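PDB 2OFY: putative XRE-family transcriptional regulator from Rhodococcus sp., which probably binds DNA through a helix-turn-helix domain and so is likely to regulate transcription. Local coordinates for residues 41-44 with 45-49. Residues are numbered along the deposited sequence; the frame is centred on the assembly and turned at random. Where two conformers were deposited one is given.
Sequences VETL and RKIET
Val41 to Glu48 form a single short helix in which the carbonyls of Val41, Glu42, Thr43 and Leu44 each take the amide four residues on, from Arg45 N to Val41 O at 2.8 Å through to Glu48 N to Leu44 O. On one flank Glu42 and Arg45 make a salt bridge in the modelled arginine conformer, one of two and so doubtful in detail: NE donates to OE1 at 2.9 Å, on the syn side of the carboxylate and near the guanidinium plane, with the two flat groups 28° apart. A bend at chi3 (-41°) turns this guanidinium back along the helix and brings NH2 near Val41 CG1. Lys46 runs out extended instead, its CG resting on Glu42 O.

Thr43 CG2 meets Ile47 CD1 at 3.7 Å; Ile47 itself packs on Leu21 of helix 8-25 and on Thr59 and Ile60 of helix 57-66. Where helix 30-37 packs, Leu44 CG lies 3.9 Å from Glu48 OE2, branching carbon against carboxylate oxygen. That buried carboxylate is paired with Arg25 in a salt bridge; an alanine in place of Glu48 would probably leave Arg25 without this counter-charge and uncover the side of Leu44. Thr49, the first residue to leave helical phi/psi, grips Arg45 O from opposite faces of its plane with N and OG1, the hydroxyl at 2.7 Å.

By position this is probably the recognition helix, as in other XRE-family proteins: Glu48 ties it to helix 8-25, while Glu42, with Arg45 its direct partner, also faces Lys46 and, weakly, Arg51, and the flank probably stays positive overall.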
ATOM      1  N   VAL A  41      -7.895   4.745  16.749  1.00 16.97           N
ATOM      2  CA  VAL A  41      -7.018   5.934  16.933  1.00 18.17           C
ATOM      3  C   VAL A  41      -5.585   5.442  17.217  1.00 17.88           C
ATOM      4  O   VAL A  41      -4.604   6.035  16.703  1.00 17.40           O
ATOM      5  CB  VAL A  41      -7.515   6.852  18.047  1.00 18.17           C
ATOM      6  CG1 VAL A  41      -6.379   7.728  18.611  1.00 19.29           C
ATOM      7  CG2 VAL A  41      -8.658   7.697  17.535  1.00 19.09           C
ATOM      8  N   GLU A  42      -5.473   4.357  17.994  1.00 17.31           N
ATOM      9  CA  GLU A  42      -4.154   3.783  18.215  1.00 18.59           C
ATOM     10  C   GLU A  42      -3.424   3.446  16.919  1.00 17.15           C
ATOM     11  O   GLU A  42      -2.258   3.781  16.769  1.00 16.18           O
ATOM     12  CB  GLU A  42      -4.136   2.592  19.217  1.00 18.21           C
ATOM     13  CG  GLU A  42      -3.728   3.107  20.620  1.00 26.27           C
ATOM     14  CD  GLU A  42      -2.779   4.330  20.551  1.00 32.63           C
ATOM     15  OE1 GLU A  42      -3.064   5.365  21.222  1.00 33.11           O
ATOM     16  OE2 GLU A  42      -1.785   4.281  19.765  1.00 37.92           O
ATOM     17  N   THR A  43      -4.115   2.823  15.975  1.00 16.51           N
ATOM     18  CA  THR A  43      -3.501   2.525  14.681  1.00 16.24           C
ATOM     19  C   THR A  43      -3.080   3.806  13.936  1.00 15.96           C
ATOM     20  O   THR A  43      -1.936   3.888  13.441  1.00 14.70           O
ATOM     21  CB  THR A  43      -4.399   1.530  13.872  1.00 16.94           C
ATOM     22  OG1 THR A  43      -4.450   0.278  14.567  1.00 19.51           O
ATOM     23  CG2 THR A  43      -3.913   1.398  12.432  1.00 18.77           C
ATOM     24  N   LEU A  44      -3.963   4.811  13.906  1.00 14.49           N
ATOM     25  CA  LEU A  44      -3.673   6.060  13.165  1.00 15.38           C
ATOM     26  C   LEU A  44      -2.463   6.746  13.814  1.00 14.67           C
ATOM     27  O   LEU A  44      -1.556   7.175  13.107  1.00 14.03           O
ATOM     28  CB  LEU A  44      -4.877   6.978  13.221  1.00 15.58           C
ATOM     29  CG  LEU A  44      -4.661   8.256  12.406  1.00 15.53           C
ATOM     30  CD1 LEU A  44      -4.217   7.957  10.981  1.00 20.63           C
ATOM     31  CD2 LEU A  44      -5.947   9.100  12.484  1.00 17.67           C
ATOM     32  N   ARG A  45      -2.433   6.780  15.147  1.00 14.85           N
ATOM     33  CA  ARG A  45      -1.297   7.346  15.872  0.50 14.79           C
ATOM     34  C   ARG A  45       0.018   6.678  15.483  1.00 13.75           C
ATOM     35  O   ARG A  45       1.019   7.337  15.250  1.00 14.02           O
ATOM     36  CB  ARG A  45      -1.506   7.215  17.390  0.50 14.76           C
ATOM     37  CG  ARG A  45      -0.400   7.891  18.202  0.50 16.59           C
ATOM     38  CD  ARG A  45      -0.592   7.720  19.706  0.50 17.12           C
ATOM     39  NE  ARG A  45      -1.983   7.874  20.132  0.50 24.09           N
ATOM     40  CZ  ARG A  45      -2.614   9.033  20.327  0.50 23.77           C
ATOM     41  NH1 ARG A  45      -1.996  10.197  20.137  0.50 25.31           N
ATOM     42  NH2 ARG A  45      -3.880   9.023  20.731  0.50 23.79           N
ATOM     43  N   LYS A  46       0.011   5.341  15.513  1.00 13.89           N
ATOM     44  CA  LYS A  46       1.193   4.600  15.169  1.00 13.37           C
ATOM     45  C   LYS A  46       1.550   4.840  13.727  1.00 14.06           C
ATOM     46  O   LYS A  46       2.731   4.992  13.412  1.00 13.82           O
ATOM     47  CB  LYS A  46       0.928   3.121  15.412  1.00 12.19           C
ATOM     48  CG  LYS A  46       0.988   2.808  16.922  1.00 13.79           C
ATOM     49  CD  LYS A  46       0.638   1.314  17.142  1.00 20.31           C
ATOM     50  CE  LYS A  46       0.671   1.028  18.649  1.00 22.35           C
ATOM     51  NZ  LYS A  46       0.013  -0.256  19.029  1.00 27.35           N
ATOM     52  N   ILE A  47       0.554   4.885  12.837  1.00 15.09           N
ATOM     53  CA  ILE A  47       0.905   5.179  11.405  1.00 16.41           C
ATOM     54  C   ILE A  47       1.551   6.587  11.306  1.00 17.38           C
ATOM     55  O   ILE A  47       2.589   6.767  10.681  1.00 17.94           O
ATOM     56  CB  ILE A  47      -0.328   5.084  10.481  1.00 16.37           C
ATOM     57  CG1 ILE A  47      -0.717   3.590  10.331  1.00 17.41           C
ATOM     58  CG2 ILE A  47       0.003   5.753   9.116  1.00 19.08           C
ATOM     59  CD1 ILE A  47      -2.181   3.493   9.852  1.00 27.23           C
ATOM     60  N   GLU A  48       0.930   7.583  11.940  1.00 17.26           N
ATOM     61  CA  GLU A  48       1.377   8.961  11.798  1.00 17.17           C
ATOM     62  C   GLU A  48       2.790   9.178  12.347  1.00 17.19           C
ATOM     63  O   GLU A  48       3.523  10.105  11.921  1.00 17.71           O
ATOM     64  CB  GLU A  48       0.392   9.895  12.515  1.00 16.04           C
ATOM     65  CG  GLU A  48      -0.859  10.100  11.731  1.00 16.33           C
ATOM     66  CD  GLU A  48      -1.773  11.181  12.334  1.00 18.62           C
ATOM     67  OE1 GLU A  48      -1.547  11.611  13.475  1.00 19.36           O
ATOM     68  OE2 GLU A  48      -2.709  11.557  11.619  1.00 20.84           O
ATOM     69  N   THR A  49       3.140   8.368  13.350  1.00 16.34           N
ATOM     70  CA  THR A  49       4.400   8.515  14.059  1.00 17.57           C
ATOM     71  C   THR A  49       5.431   7.468  13.668  1.00 17.64           C
ATOM     72  O   THR A  49       6.509   7.379  14.313  1.00 18.04           O
ATOM     73  CB  THR A  49       4.188   8.514  15.594  1.00 16.91           C
ATOM     74  OG1 THR A  49       3.591   7.249  15.960  1.00 18.01           O
ATOM     75  CG2 THR A  49       3.284   9.675  16.001  1.00 19.08           C
TER